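Local coordinates for protein dihydrolipoyl dehydrogenase (Elizabethkingia anophelis NUHP1, PDB 6UZI) that probably oxidises the dihydrolipoyl groups of carrier proteins, passing electrons to NAD(+) by way of a redox-active disulfide and one bound FAD per subunit, at residues Glu69-Thr74 against Ile80-Pro85; Ser226-Lys231 against His420-Arg425; Leu233-Met238 against Asp400-Ile405; Gly385-Arg390 against Thr457-Glu462. All coordinates share one frame; numbering follows the deposited sequence.

Contact 1 (Glu69-Thr74 against Ile80-Pro85); sequences ENAKHT and ILIDEP
K72 meets the carboxylate of E84 with its aliphatic chain and not with its ammonium group, although the two residues carry opposite charges. CG of K72 is 3.8 Å from OE2 of E84, while K72 NZ stands 6.6 Å from the same oxygen. The lysine chain accounts for this: it turns at chi3 (65°), which carries the ammonium group away from 80-85 after CG has passed the carboxylate. No hydrogen bond links the two segments, and what holds them is apolar. CB of A71 points at the loop and meets two carbons, CD1 of I82 at 4.0 Å and CG of P85 at 4.1 Å. The same CG of P85 lies over the helix backbone, 4.0 Å from CA of K72, so the proline ring is pressed on the last turn rather than on one side chain. That turn is braced within itself. H73 ND1 donates to E69 OE2 at 2.6 Å, nearly straight (172°) and in the plane of the imidazole, but arriving well above the plane of the carboxylate. One residue beyond the helix, T74 OG1 donates to N70 O, which also accepts from the amides of H73 and T74. The second subunit also packs here: I82 on P85 of that chain, and P85 on its I82, while L81 pairs with an antiparallel strand there. Helix 55-73 starts at C55 of the redox-active disulfide, and the helix-loop-strand unit formed at its far end is part of the intersubunit interface, where the beta pairing runs on between chains of this oxidoreductase dimer.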
loop_
_atom_site.group_PDB
_atom_site.type_symbol
_atom_site.label_atom_id
_atom_site.label_comp_id
_atom_site.label_asym_id
_atom_site.label_seq_id
_atom_site.Cartn_x
_atom_site.Cartn_y
_atom_site.Cartn_z
ATOM N N GLU A 69 -14.955 -1.596 -13.244
ATOM C CA GLU A 69 -14.892 -3.053 -13.149
ATOM C C GLU A 69 -15.606 -3.560 -11.905
ATOM O O GLU A 69 -16.353 -4.544 -11.963
ATOM C CB GLU A 69 -13.437 -3.517 -13.142
ATOM C CG GLU A 69 -13.265 -4.932 -12.635
ATOM C CD GLU A 69 -13.598 -5.979 -13.678
ATOM O OE1 GLU A 69 -13.500 -5.672 -14.889
ATOM O OE2 GLU A 69 -13.966 -7.106 -13.278
ATOM N N ASN A 70 -15.394 -2.902 -10.769
ATOM C CA ASN A 70 -16.058 -3.333 -9.545
ATOM C C ASN A 70 -17.567 -3.195 -9.674
ATOM O O ASN A 70 -18.316 -4.137 -9.383
ATOM C CB ASN A 70 -15.541 -2.522 -8.358
ATOM C CG ASN A 70 -14.083 -2.782 -8.083
ATOM O OD1 ASN A 70 -13.621 -3.922 -8.146
ATOM N ND2 ASN A 70 -13.337 -1.720 -7.786
ATOM N N ALA A 71 -18.028 -2.033 -10.147
ATOM C CA ALA A 71 -19.461 -1.784 -10.265
ATOM C C ALA A 71 -20.142 -2.822 -11.149
ATOM O O ALA A 71 -21.266 -3.251 -10.863
ATOM C CB ALA A 71 -19.696 -0.376 -10.811
ATOM N N LYS A 72 -19.453 -3.278 -12.196
ATOM C CA LYS A 72 -20.070 -4.198 -13.142
ATOM C C LYS A 72 -20.080 -5.634 -12.631
ATOM O O LYS A 72 -20.955 -6.410 -13.022
ATOM C CB LYS A 72 -19.351 -4.126 -14.494
ATOM C CG LYS A 72 -20.088 -4.820 -15.632
ATOM C CD LYS A 72 -19.421 -4.614 -16.992
ATOM C CE LYS A 72 -18.043 -5.265 -17.055
ATOM N NZ LYS A 72 -17.521 -5.409 -18.450
ATOM N N HIS A 73 -19.135 -6.009 -11.762
ATOM C CA HIS A 73 -18.939 -7.409 -11.422
ATOM C C HIS A 73 -19.019 -7.743 -9.944
ATOM O O HIS A 73 -19.257 -8.914 -9.620
ATOM C CB HIS A 73 -17.580 -7.897 -11.944
ATOM C CG HIS A 73 -17.513 -7.984 -13.435
ATOM N ND1 HIS A 73 -16.364 -7.713 -14.144
ATOM C CD2 HIS A 73 -18.456 -8.307 -14.352
ATOM C CE1 HIS A 73 -16.602 -7.862 -15.435
ATOM N NE2 HIS A 73 -17.864 -8.222 -15.588
ATOM N N THR A 74 -18.845 -6.774 -9.039
ATOM C CA THR A 74 -18.784 -7.083 -7.616
ATOM C C THR A 74 -19.803 -6.344 -6.762
ATOM O O THR A 74 -19.977 -6.714 -5.593
ATOM C CB THR A 74 -17.386 -6.786 -7.052
ATOM O OG1 THR A 74 -17.127 -5.381 -7.128
ATOM C CG2 THR A 74 -16.324 -7.520 -7.840
ATOM N N ILE A 80 -24.522 -3.680 -3.022
ATOM C CA ILE A 80 -24.837 -2.395 -3.632
ATOM C C ILE A 80 -25.733 -2.645 -4.834
ATOM O O ILE A 80 -25.337 -3.331 -5.785
ATOM C CB ILE A 80 -23.568 -1.637 -4.044
ATOM C CG1 ILE A 80 -22.696 -1.375 -2.822
ATOM C CG2 ILE A 80 -23.933 -0.342 -4.759
ATOM C CD1 ILE A 80 -21.327 -0.850 -3.158
ATOM N N LEU A 81 -26.929 -2.069 -4.804
ATOM C CA LEU A 81 -27.926 -2.278 -5.844
ATOM C C LEU A 81 -27.835 -1.120 -6.829
ATOM O O LEU A 81 -28.158 0.022 -6.486
ATOM C CB LEU A 81 -29.322 -2.388 -5.238
ATOM C CG LEU A 81 -29.465 -3.477 -4.167
ATOM C CD1 LEU A 81 -30.799 -3.367 -3.437
ATOM C CD2 LEU A 81 -29.277 -4.864 -4.772
ATOM N N ILE A 82 -27.379 -1.419 -8.051
ATOM C CA ILE A 82 -27.342 -0.464 -9.152
ATOM C C ILE A 82 -27.777 -1.189 -10.414
ATOM O O ILE A 82 -27.834 -2.420 -10.464
ATOM C CB ILE A 82 -25.944 0.161 -9.378
ATOM C CG1 ILE A 82 -24.897 -0.936 -9.593
ATOM C CG2 ILE A 82 -25.560 1.076 -8.227
ATOM C CD1 ILE A 82 -23.656 -0.460 -10.294
ATOM N N ASP A 83 -28.099 -0.410 -11.439
ATOM C CA ASP A 83 -28.345 -0.973 -12.756
ATOM C C ASP A 83 -27.012 -1.098 -13.489
ATOM O O ASP A 83 -25.960 -0.713 -12.974
ATOM C CB ASP A 83 -29.357 -0.125 -13.531
ATOM C CG ASP A 83 -29.022 1.358 -13.510
ATOM O OD1 ASP A 83 -27.933 1.721 -13.016
ATOM O OD2 ASP A 83 -29.854 2.166 -13.978
ATOM N N GLU A 84 -27.050 -1.658 -14.696
ATOM C CA GLU A 84 -25.846 -1.850 -15.488
ATOM C C GLU A 84 -25.111 -0.520 -15.650
ATOM O O GLU A 84 -25.686 0.436 -16.195
ATOM C CB GLU A 84 -26.197 -2.433 -16.854
ATOM C CG GLU A 84 -25.966 -3.937 -16.965
ATOM C CD GLU A 84 -24.521 -4.285 -17.290
ATOM O OE1 GLU A 84 -24.128 -4.135 -18.469
ATOM O OE2 GLU A 84 -23.780 -4.697 -16.368
ATOM N N PRO A 85 -23.868 -0.412 -15.179
ATOM C CA PRO A 85 -23.133 0.849 -15.322
ATOM C C PRO A 85 -22.734 1.082 -16.767
ATOM O O PRO A 85 -22.480 0.141 -17.522
ATOM C CB PRO A 85 -21.904 0.647 -14.427
ATOM C CG PRO A 85 -21.707 -0.827 -14.404
ATOM C CD PRO A 85 -23.082 -1.432 -14.465
#

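Contact 2 (Ser226-Lys231 against His420-Arg425); sequences SKELQK and HMIGAR
I422 drives its side chain against the backbone of helix 223-236, an alpha-on-beta packing in which a helix of the predicted NAD-binding, Rossmann-type domain lies on the antiparallel sheet of the dimerisation domain. Both branches of the isoleucine are used. CD1 of I422 comes to 3.6 Å from N of L229, and CG2 of I422 to 3.8 Å from CB of E228. The first approach follows from chi1 (178°), which sets CG1 anti to the backbone N and sends the long branch off the strand to the helix. Against L229 the isoleucine runs at about a right angle, so that its tip meets the backbone and CB of L229.

In the next shell, L225 and T232 of the same helix also touch I422, which therefore rests on one side of the helix over two turns. V404, on the neighbouring strand, packs on both I422 and E228 and is hydrogen-bonded through its backbone to I422. L229 also touches I218 in its own domain and T361 of the dimerisation domain, and its side chain is about 4 Å from that of L195, a predicted NAD(+)-binding residue. No hydrogen bond crosses the contact; CD1 of I422 and CB of L229 stand 4.1 Å apart.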
loop_
_atom_site.group_PDB
_atom_site.type_symbol
_atom_site.label_atom_id
_atom_site.label_comp_id
_atom_site.label_asym_id
_atom_site.label_seq_id
_atom_site.Cartn_x
_atom_site.Cartn_y
_atom_site.Cartn_z
ATOM N N SER A 226 5.890 -13.114 -14.381
ATOM C CA SER A 226 5.432 -13.279 -15.757
ATOM C C SER A 226 4.296 -14.292 -15.821
ATOM O O SER A 226 3.259 -14.048 -16.444
ATOM C CB SER A 226 6.600 -13.731 -16.635
ATOM O OG SER A 226 7.518 -12.684 -16.863
ATOM N N LYS A 227 4.477 -15.430 -15.152
ATOM C CA LYS A 227 3.474 -16.487 -15.147
ATOM C C LYS A 227 2.186 -16.016 -14.479
ATOM O O LYS A 227 1.090 -16.179 -15.029
ATOM C CB LYS A 227 4.060 -17.717 -14.444
ATOM C CG LYS A 227 3.229 -18.977 -14.499
ATOM C CD LYS A 227 4.073 -20.180 -14.107
ATOM C CE LYS A 227 3.209 -21.358 -13.682
ATOM N NZ LYS A 227 2.551 -21.100 -12.371
ATOM N N GLU A 228 2.301 -15.432 -13.283
ATOM C CA GLU A 228 1.119 -15.020 -12.527
ATOM C C GLU A 228 0.370 -13.869 -13.197
ATOM O O GLU A 228 -0.862 -13.808 -13.125
ATOM C CB GLU A 228 1.520 -14.653 -11.105
ATOM C CG GLU A 228 1.977 -15.854 -10.320
ATOM C CD GLU A 228 0.824 -16.772 -9.961
ATOM O OE1 GLU A 228 -0.295 -16.261 -9.745
ATOM O OE2 GLU A 228 1.031 -18.002 -9.906
ATOM N N LEU A 229 1.084 -12.938 -13.837
ATOM C CA LEU A 229 0.386 -11.833 -14.490
ATOM C C LEU A 229 -0.428 -12.325 -15.678
ATOM O O LEU A 229 -1.598 -11.957 -15.829
ATOM C CB LEU A 229 1.371 -10.752 -14.939
ATOM C CG LEU A 229 0.728 -9.492 -15.545
ATOM C CD1 LEU A 229 -0.269 -8.854 -14.577
ATOM C CD2 LEU A 229 1.779 -8.479 -15.970
ATOM N N GLN A 230 0.149 -13.194 -16.505
ATOM C CA GLN A 230 -0.621 -13.727 -17.622
ATOM C C GLN A 230 -1.806 -14.537 -17.121
ATOM O O GLN A 230 -2.893 -14.481 -17.705
ATOM C CB GLN A 230 0.264 -14.564 -18.545
ATOM C CG GLN A 230 -0.424 -14.936 -19.858
ATOM C CD GLN A 230 0.385 -15.903 -20.705
ATOM O OE1 GLN A 230 1.581 -16.094 -20.485
ATOM N NE2 GLN A 230 -0.265 -16.510 -21.689
ATOM N N LYS A 231 -1.618 -15.277 -16.025
ATOM C CA LYS A 231 -2.703 -16.072 -15.450
ATOM C C LYS A 231 -3.877 -15.199 -15.001
ATOM O O LYS A 231 -5.041 -15.528 -15.264
ATOM C CB LYS A 231 -2.166 -16.891 -14.275
ATOM C CG LYS A 231 -3.182 -17.772 -13.587
ATOM C CD LYS A 231 -2.529 -18.513 -12.429
ATOM C CE LYS A 231 -3.530 -18.755 -11.308
ATOM N NZ LYS A 231 -2.960 -19.488 -10.136
ATOM N N HIS A 420 9.719 -10.267 -5.193
ATOM C CA HIS A 420 8.892 -10.162 -6.394
ATOM C C HIS A 420 7.430 -10.372 -6.029
ATOM O O HIS A 420 7.058 -11.434 -5.522
ATOM C CB HIS A 420 9.359 -11.177 -7.442
ATOM C CG HIS A 420 10.815 -11.050 -7.777
ATOM N ND1 HIS A 420 11.301 -10.096 -8.644
ATOM C CD2 HIS A 420 11.894 -11.741 -7.337
ATOM C CE1 HIS A 420 12.614 -10.214 -8.738
ATOM N NE2 HIS A 420 12.999 -11.201 -7.952
ATOM N N MET A 421 6.600 -9.376 -6.324
ATOM C CA MET A 421 5.234 -9.315 -5.831
ATOM C C MET A 421 4.248 -9.193 -6.978
ATOM O O MET A 421 4.499 -8.490 -7.963
ATOM C CB MET A 421 5.027 -8.115 -4.896
ATOM C CG MET A 421 6.123 -7.861 -3.895
ATOM S SD MET A 421 5.658 -6.436 -2.889
ATOM C CE MET A 421 6.972 -6.449 -1.668
ATOM N N ILE A 422 3.119 -9.875 -6.837
ATOM C CA ILE A 422 1.933 -9.576 -7.621
ATOM C C ILE A 422 0.747 -9.718 -6.680
ATOM O O ILE A 422 0.584 -10.759 -6.036
ATOM C CB ILE A 422 1.791 -10.482 -8.861
ATOM C CG1 ILE A 422 0.508 -10.153 -9.618
ATOM C CG2 ILE A 422 1.849 -11.963 -8.491
ATOM C CD1 ILE A 422 0.446 -10.804 -10.956
ATOM N N GLY A 423 -0.034 -8.656 -6.540
ATOM C CA GLY A 423 -1.118 -8.657 -5.581
ATOM C C GLY A 423 -1.614 -7.248 -5.364
ATOM O O GLY A 423 -1.099 -6.289 -5.944
ATOM N N ALA A 424 -2.632 -7.141 -4.509
ATOM C CA ALA A 424 -3.206 -5.837 -4.200
ATOM C C ALA A 424 -2.157 -4.937 -3.564
ATOM O O ALA A 424 -1.394 -5.367 -2.698
ATOM C CB ALA A 424 -4.402 -5.988 -3.260
ATOM N N ARG A 425 -2.119 -3.683 -4.017
ATOM C CA ARG A 425 -1.258 -2.634 -3.472
ATOM C C ARG A 425 0.232 -2.963 -3.581
ATOM O O ARG A 425 1.047 -2.424 -2.821
ATOM C CB ARG A 425 -1.611 -2.327 -2.011
ATOM C CG ARG A 425 -3.043 -1.942 -1.782
ATOM C CD ARG A 425 -3.279 -1.595 -0.321
ATOM N NE ARG A 425 -4.622 -1.067 -0.114
ATOM C CZ ARG A 425 -5.010 -0.431 0.984
ATOM N NH1 ARG A 425 -4.146 -0.224 1.968
ATOM N NH2 ARG A 425 -6.255 0.030 1.079
#

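Contact 3 (Leu233-Met238 against Asp400-Ile405); sequences LKKQGM and DTDGVI
K235 and D402 reach for each other from opposite directions, with their CA atoms 10.1 Å apart. The lysine leaves the last turn of its helix with CG anti to the backbone N (chi1 -173°), runs straight through chi2, and then bends at chi3 and chi4 so that its end lies against the carboxylate. NZ of K235 is 3.0 Å from OD1 of D402, a salt bridge with a hydrogen bond that uses the syn lone pair, the one on the side of the second oxygen. The second oxygen has another partner: OD2 accepts from OG1 of T232, one turn earlier in the same helix, while CE of K235 merely lies alongside. The carboxylate is thus gripped at both oxygens by a single helix, which should restrict its rotation. T232 OG1 also bonds to Q236 NE2, extending the polar chain along the helix.

The helix ends just beyond the lysine in a Schellman motif: M238 N bonds to L233 O at 3.0 Å and G237 N to K234 O at 3.0 Å, with G237 at a positive phi of 116°. On the other side, D402 packs on P363, and G403 pairs through its backbone with M389, and I405 with F387. K235 is exposed, so this is a surface ion pair away from the annotated sites. It fastens the C-terminal end of a helix of the Rossmann-type domain to the loop that leads into a strand of the dimerisation-domain sheet.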
loop_
_atom_site.group_PDB
_atom_site.type_symbol
_atom_site.label_atom_id
_atom_site.label_comp_id
_atom_site.label_asym_id
_atom_site.label_seq_id
_atom_site.Cartn_x
_atom_site.Cartn_y
_atom_site.Cartn_z
ATOM N N LEU A 233 -4.482 -11.915 -15.890
ATOM C CA LEU A 233 -5.027 -11.129 -16.989
ATOM C C LEU A 233 -5.921 -11.975 -17.894
ATOM O O LEU A 233 -6.962 -11.499 -18.362
ATOM C CB LEU A 233 -3.881 -10.478 -17.764
ATOM C CG LEU A 233 -3.203 -9.299 -17.054
ATOM C CD1 LEU A 233 -2.062 -8.721 -17.884
ATOM C CD2 LEU A 233 -4.210 -8.213 -16.704
ATOM N N LYS A 234 -5.556 -13.246 -18.118
ATOM C CA LYS A 234 -6.457 -14.142 -18.841
ATOM C C LYS A 234 -7.765 -14.304 -18.089
ATOM O O LYS A 234 -8.844 -14.294 -18.692
ATOM C CB LYS A 234 -5.829 -15.533 -19.060
ATOM C CG LYS A 234 -4.731 -15.674 -20.142
ATOM C CD LYS A 234 -4.492 -17.176 -20.464
ATOM C CE LYS A 234 -3.257 -17.434 -21.334
ATOM N NZ LYS A 234 -3.474 -17.145 -22.766
ATOM N N LYS A 235 -7.685 -14.440 -16.767
ATOM C CA LYS A 235 -8.881 -14.579 -15.953
ATOM C C LYS A 235 -9.771 -13.359 -16.081
ATOM O O LYS A 235 -10.993 -13.475 -15.972
ATOM C CB LYS A 235 -8.483 -14.828 -14.494
ATOM C CG LYS A 235 -9.627 -15.166 -13.549
ATOM C CD LYS A 235 -9.087 -15.414 -12.145
ATOM C CE LYS A 235 -9.275 -14.220 -11.230
ATOM N NZ LYS A 235 -9.460 -14.675 -9.820
ATOM N N GLN A 236 -9.185 -12.197 -16.354
ATOM C CA GLN A 236 -9.935 -10.960 -16.516
ATOM C C GLN A 236 -10.496 -10.784 -17.918
ATOM O O GLN A 236 -11.292 -9.865 -18.135
ATOM C CB GLN A 236 -9.036 -9.775 -16.179
ATOM C CG GLN A 236 -8.547 -9.803 -14.749
ATOM C CD GLN A 236 -7.509 -8.752 -14.463
ATOM O OE1 GLN A 236 -7.514 -7.671 -15.054
ATOM N NE2 GLN A 236 -6.576 -9.081 -13.575
ATOM N N GLY A 237 -10.099 -11.622 -18.870
ATOM C CA GLY A 237 -10.630 -11.565 -20.217
ATOM C C GLY A 237 -9.621 -11.227 -21.291
ATOM O O GLY A 237 -9.972 -11.274 -22.482
ATOM N N MET A 238 -8.386 -10.879 -20.938
ATOM C CA MET A 238 -7.403 -10.549 -21.959
ATOM C C MET A 238 -6.955 -11.822 -22.672
ATOM O O MET A 238 -6.796 -12.881 -22.057
ATOM C CB MET A 238 -6.204 -9.829 -21.341
ATOM C CG MET A 238 -5.413 -8.973 -22.326
ATOM S SD MET A 238 -4.176 -7.937 -21.516
ATOM C CE MET A 238 -5.170 -6.689 -20.702
ATOM N N ASP A 400 -9.770 -8.856 -3.230
ATOM C CA ASP A 400 -8.574 -8.705 -4.062
ATOM C C ASP A 400 -7.583 -9.796 -3.663
ATOM O O ASP A 400 -6.613 -9.575 -2.936
ATOM C CB ASP A 400 -7.992 -7.304 -3.920
ATOM C CG ASP A 400 -8.953 -6.219 -4.398
ATOM O OD1 ASP A 400 -9.644 -6.443 -5.413
ATOM O OD2 ASP A 400 -9.038 -5.154 -3.752
ATOM N N THR A 401 -7.839 -11.003 -4.173
ATOM C CA THR A 401 -7.175 -12.214 -3.712
ATOM C C THR A 401 -6.126 -12.769 -4.667
ATOM O O THR A 401 -5.487 -13.775 -4.335
ATOM C CB THR A 401 -8.217 -13.297 -3.438
ATOM O OG1 THR A 401 -9.017 -13.484 -4.612
ATOM C CG2 THR A 401 -9.110 -12.870 -2.293
ATOM N N ASP A 402 -5.946 -12.179 -5.846
ATOM C CA ASP A 402 -4.988 -12.727 -6.800
ATOM C C ASP A 402 -3.558 -12.399 -6.404
ATOM O O ASP A 402 -3.270 -11.313 -5.895
ATOM C CB ASP A 402 -5.254 -12.206 -8.212
ATOM C CG ASP A 402 -6.516 -12.787 -8.821
ATOM O OD1 ASP A 402 -7.189 -13.609 -8.158
ATOM O OD2 ASP A 402 -6.834 -12.416 -9.967
ATOM N N GLY A 403 -2.668 -13.353 -6.623
ATOM C CA GLY A 403 -1.249 -13.082 -6.623
ATOM C C GLY A 403 -0.482 -13.855 -5.570
ATOM O O GLY A 403 -1.010 -14.709 -4.852
ATOM N N VAL A 404 0.799 -13.505 -5.466
ATOM C CA VAL A 404 1.743 -14.207 -4.617
ATOM C C VAL A 404 2.888 -13.247 -4.329
ATOM O O VAL A 404 3.156 -12.324 -5.108
ATOM C CB VAL A 404 2.230 -15.508 -5.306
ATOM C CG1 VAL A 404 3.082 -15.184 -6.526
ATOM C CG2 VAL A 404 2.992 -16.396 -4.335
ATOM N N ILE A 405 3.546 -13.449 -3.188
ATOM C CA ILE A 405 4.777 -12.757 -2.822
ATOM C C ILE A 405 5.907 -13.776 -2.829
ATOM O O ILE A 405 5.777 -14.864 -2.254
ATOM C CB ILE A 405 4.666 -12.081 -1.448
ATOM C CG1 ILE A 405 3.465 -11.137 -1.421
ATOM C CG2 ILE A 405 5.959 -11.354 -1.115
ATOM C CD1 ILE A 405 3.702 -9.862 -2.173
#

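Contact 4 (Gly385-Arg390 against Thr457-Glu462); sequences GSFPMR and TEAIKE. With ZN (zinc ion), chain F.
F387 and E462 lie side by side and point the same way, and their overlap is the tight part of this contact. CB of E462 stands over one face of the phenyl ring, 3.6 Å from its centroid and 20° off the normal, a CH-pi contact made by aliphatic carbon; the carboxylate beyond it is turned 49° from the ring plane. CD of the adjoining P388 lies above the opposite face, so each face has a carbon over it, both offset toward the rim. Having CG anti to the backbone N (chi1 -174°) brings the phenyl from the strand to the helix. A459 completes the packing, its CB 3.9 Å from CD2 of F387 and 3.8 Å from SD of M389, whose twice-bent chain brings the sulfur back to the helix. The acid group of E462 is held from outside, by H474 ND1 and the amide of I473.

The looser side has S386, whose CB turns from the helix, and exposed R390. E458, though buried, turns its end away from strand 382-388. Its extended chain carries OE2 to 2.2 Å from the zinc ion, while OE1 stays 3.3 Å from it, so the carboxylate binds through one oxygen. H453 ND1 of the same chain and OE2 of E333 of the second subunit also bind this metal, making it an intersubunit zinc site at the N-terminal end of helix 458-469 in the dimerisation domain.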
loop_
_atom_site.group_PDB
_atom_site.type_symbol
_atom_site.label_atom_id
_atom_site.label_comp_id
_atom_site.label_asym_id
_atom_site.label_seq_id
_atom_site.Cartn_x
_atom_site.Cartn_y
_atom_site.Cartn_z
ATOM N N GLY A 385 11.167 -18.377 -0.958
ATOM C CA GLY A 385 9.993 -18.350 -0.108
ATOM C C GLY A 385 8.834 -17.765 -0.892
ATOM O O GLY A 385 9.021 -16.898 -1.744
ATOM N N SER A 386 7.629 -18.258 -0.613
ATOM C CA SER A 386 6.484 -17.897 -1.444
ATOM C C SER A 386 5.200 -18.056 -0.643
ATOM O O SER A 386 4.918 -19.145 -0.136
ATOM C CB SER A 386 6.464 -18.769 -2.696
ATOM O OG SER A 386 5.541 -18.280 -3.648
ATOM N N PHE A 387 4.423 -16.979 -0.523
ATOM C CA PHE A 387 3.140 -17.022 0.170
ATOM C C PHE A 387 2.034 -16.468 -0.721
ATOM O O PHE A 387 2.214 -15.425 -1.354
ATOM C CB PHE A 387 3.193 -16.229 1.478
ATOM C CG PHE A 387 1.953 -16.347 2.308
ATOM C CD1 PHE A 387 1.765 -17.438 3.149
ATOM C CD2 PHE A 387 0.979 -15.367 2.260
ATOM C CE1 PHE A 387 0.626 -17.553 3.924
ATOM C CE2 PHE A 387 -0.164 -15.476 3.031
ATOM C CZ PHE A 387 -0.339 -16.576 3.867
ATOM N N PRO A 388 0.880 -17.131 -0.779
ATOM C CA PRO A 388 -0.190 -16.681 -1.683
ATOM C C PRO A 388 -1.066 -15.578 -1.095
ATOM O O PRO A 388 -1.382 -15.568 0.098
ATOM C CB PRO A 388 -0.999 -17.962 -1.915
ATOM C CG PRO A 388 -0.829 -18.730 -0.629
ATOM C CD PRO A 388 0.567 -18.424 -0.137
ATOM N N MET A 389 -1.492 -14.655 -1.967
ATOM C CA MET A 389 -2.300 -13.521 -1.521
ATOM C C MET A 389 -3.691 -13.947 -1.076
ATOM O O MET A 389 -4.290 -13.294 -0.213
ATOM C CB MET A 389 -2.417 -12.476 -2.630
ATOM C CG MET A 389 -1.120 -11.787 -3.006
ATOM S SD MET A 389 -0.449 -10.798 -1.667
ATOM C CE MET A 389 -1.683 -9.512 -1.530
ATOM N N ARG A 390 -4.235 -15.009 -1.672
ATOM C CA ARG A 390 -5.582 -15.456 -1.334
ATOM C C ARG A 390 -5.690 -15.949 0.102
ATOM O O ARG A 390 -6.805 -16.051 0.625
ATOM C CB ARG A 390 -6.027 -16.537 -2.325
ATOM C CG ARG A 390 -5.097 -17.747 -2.383
ATOM C CD ARG A 390 -5.478 -18.701 -3.509
ATOM N NE ARG A 390 -4.306 -19.380 -4.071
ATOM C CZ ARG A 390 -3.858 -20.573 -3.687
ATOM N NH1 ARG A 390 -4.482 -21.253 -2.731
ATOM N NH2 ARG A 390 -2.782 -21.093 -4.267
ATOM N N THR A 457 0.753 -6.559 3.468
ATOM C CA THR A 457 2.176 -6.747 3.732
ATOM C C THR A 457 2.457 -7.972 4.593
ATOM O O THR A 457 3.601 -8.443 4.615
ATOM C CB THR A 457 2.767 -5.505 4.409
ATOM O OG1 THR A 457 2.037 -5.205 5.604
ATOM C CG2 THR A 457 2.708 -4.303 3.469
ATOM N N GLU A 458 1.444 -8.523 5.274
ATOM C CA GLU A 458 1.667 -9.753 6.030
ATOM C C GLU A 458 2.108 -10.880 5.115
ATOM O O GLU A 458 2.784 -11.814 5.562
ATOM C CB GLU A 458 0.405 -10.162 6.795
ATOM C CG GLU A 458 -0.069 -9.160 7.821
ATOM C CD GLU A 458 -1.084 -9.741 8.779
ATOM O OE1 GLU A 458 -2.291 -9.704 8.461
ATOM O OE2 GLU A 458 -0.675 -10.235 9.852
ATOM N N ALA A 459 1.745 -10.807 3.830
ATOM C CA ALA A 459 2.222 -11.802 2.880
ATOM C C ALA A 459 3.729 -11.728 2.719
ATOM O O ALA A 459 4.382 -12.760 2.522
ATOM C CB ALA A 459 1.539 -11.611 1.527
ATOM N N ILE A 460 4.308 -10.535 2.851
ATOM C CA ILE A 460 5.762 -10.428 2.827
ATOM C C ILE A 460 6.358 -11.134 4.037
ATOM O O ILE A 460 7.292 -11.937 3.912
ATOM C CB ILE A 460 6.193 -8.955 2.767
ATOM C CG1 ILE A 460 5.515 -8.249 1.601
ATOM C CG2 ILE A 460 7.691 -8.863 2.610
ATOM C CD1 ILE A 460 5.727 -6.760 1.618
ATOM N N LYS A 461 5.809 -10.852 5.225
ATOM C CA LYS A 461 6.283 -11.501 6.442
ATOM C C LYS A 461 6.179 -13.018 6.335
ATOM O O LYS A 461 7.113 -13.740 6.715
ATOM C CB LYS A 461 5.495 -10.986 7.646
ATOM C CG LYS A 461 5.793 -11.705 8.953
ATOM C CD LYS A 461 4.704 -11.447 9.973
ATOM C CE LYS A 461 5.021 -12.095 11.310
ATOM N NZ LYS A 461 6.184 -11.462 11.971
ATOM N N GLU A 462 5.061 -13.523 5.799
ATOM C CA GLU A 462 4.887 -14.967 5.691
ATOM C C GLU A 462 5.864 -15.568 4.685
ATOM O O GLU A 462 6.440 -16.632 4.936
ATOM C CB GLU A 462 3.449 -15.305 5.308
ATOM C CG GLU A 462 2.399 -15.035 6.383
ATOM C CD GLU A 462 2.506 -15.957 7.597
ATOM O OE1 GLU A 462 2.824 -17.149 7.422
ATOM O OE2 GLU A 462 2.199 -15.510 8.724
HETATM ZN ZN ZN F . -1.613 -11.966 10.777
#

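Overall arrangement
Contacts 2, 3 and 4 form one block of the fold. Contacts 2 and 3 share helix 223-236, with centres about 7 Å apart, and I422 O is 2.8 Å from V404 N where their strands pair. Contacts 3 and 4 are tied by the same sheet, G403 O lying 2.9 Å from M389 N. Through I405 and M421 the sheet separates the helix of contact 2 from helix 458-469 of contact 4, on its other side. Contact 1 stands apart, its nearest atoms about 5 Å from contact 3, and, like contacts 2 and 4, it reaches the second subunit. The side chains of L229 and E462 lie about 13 Å and 14 Å, respectively, from a bound FAD.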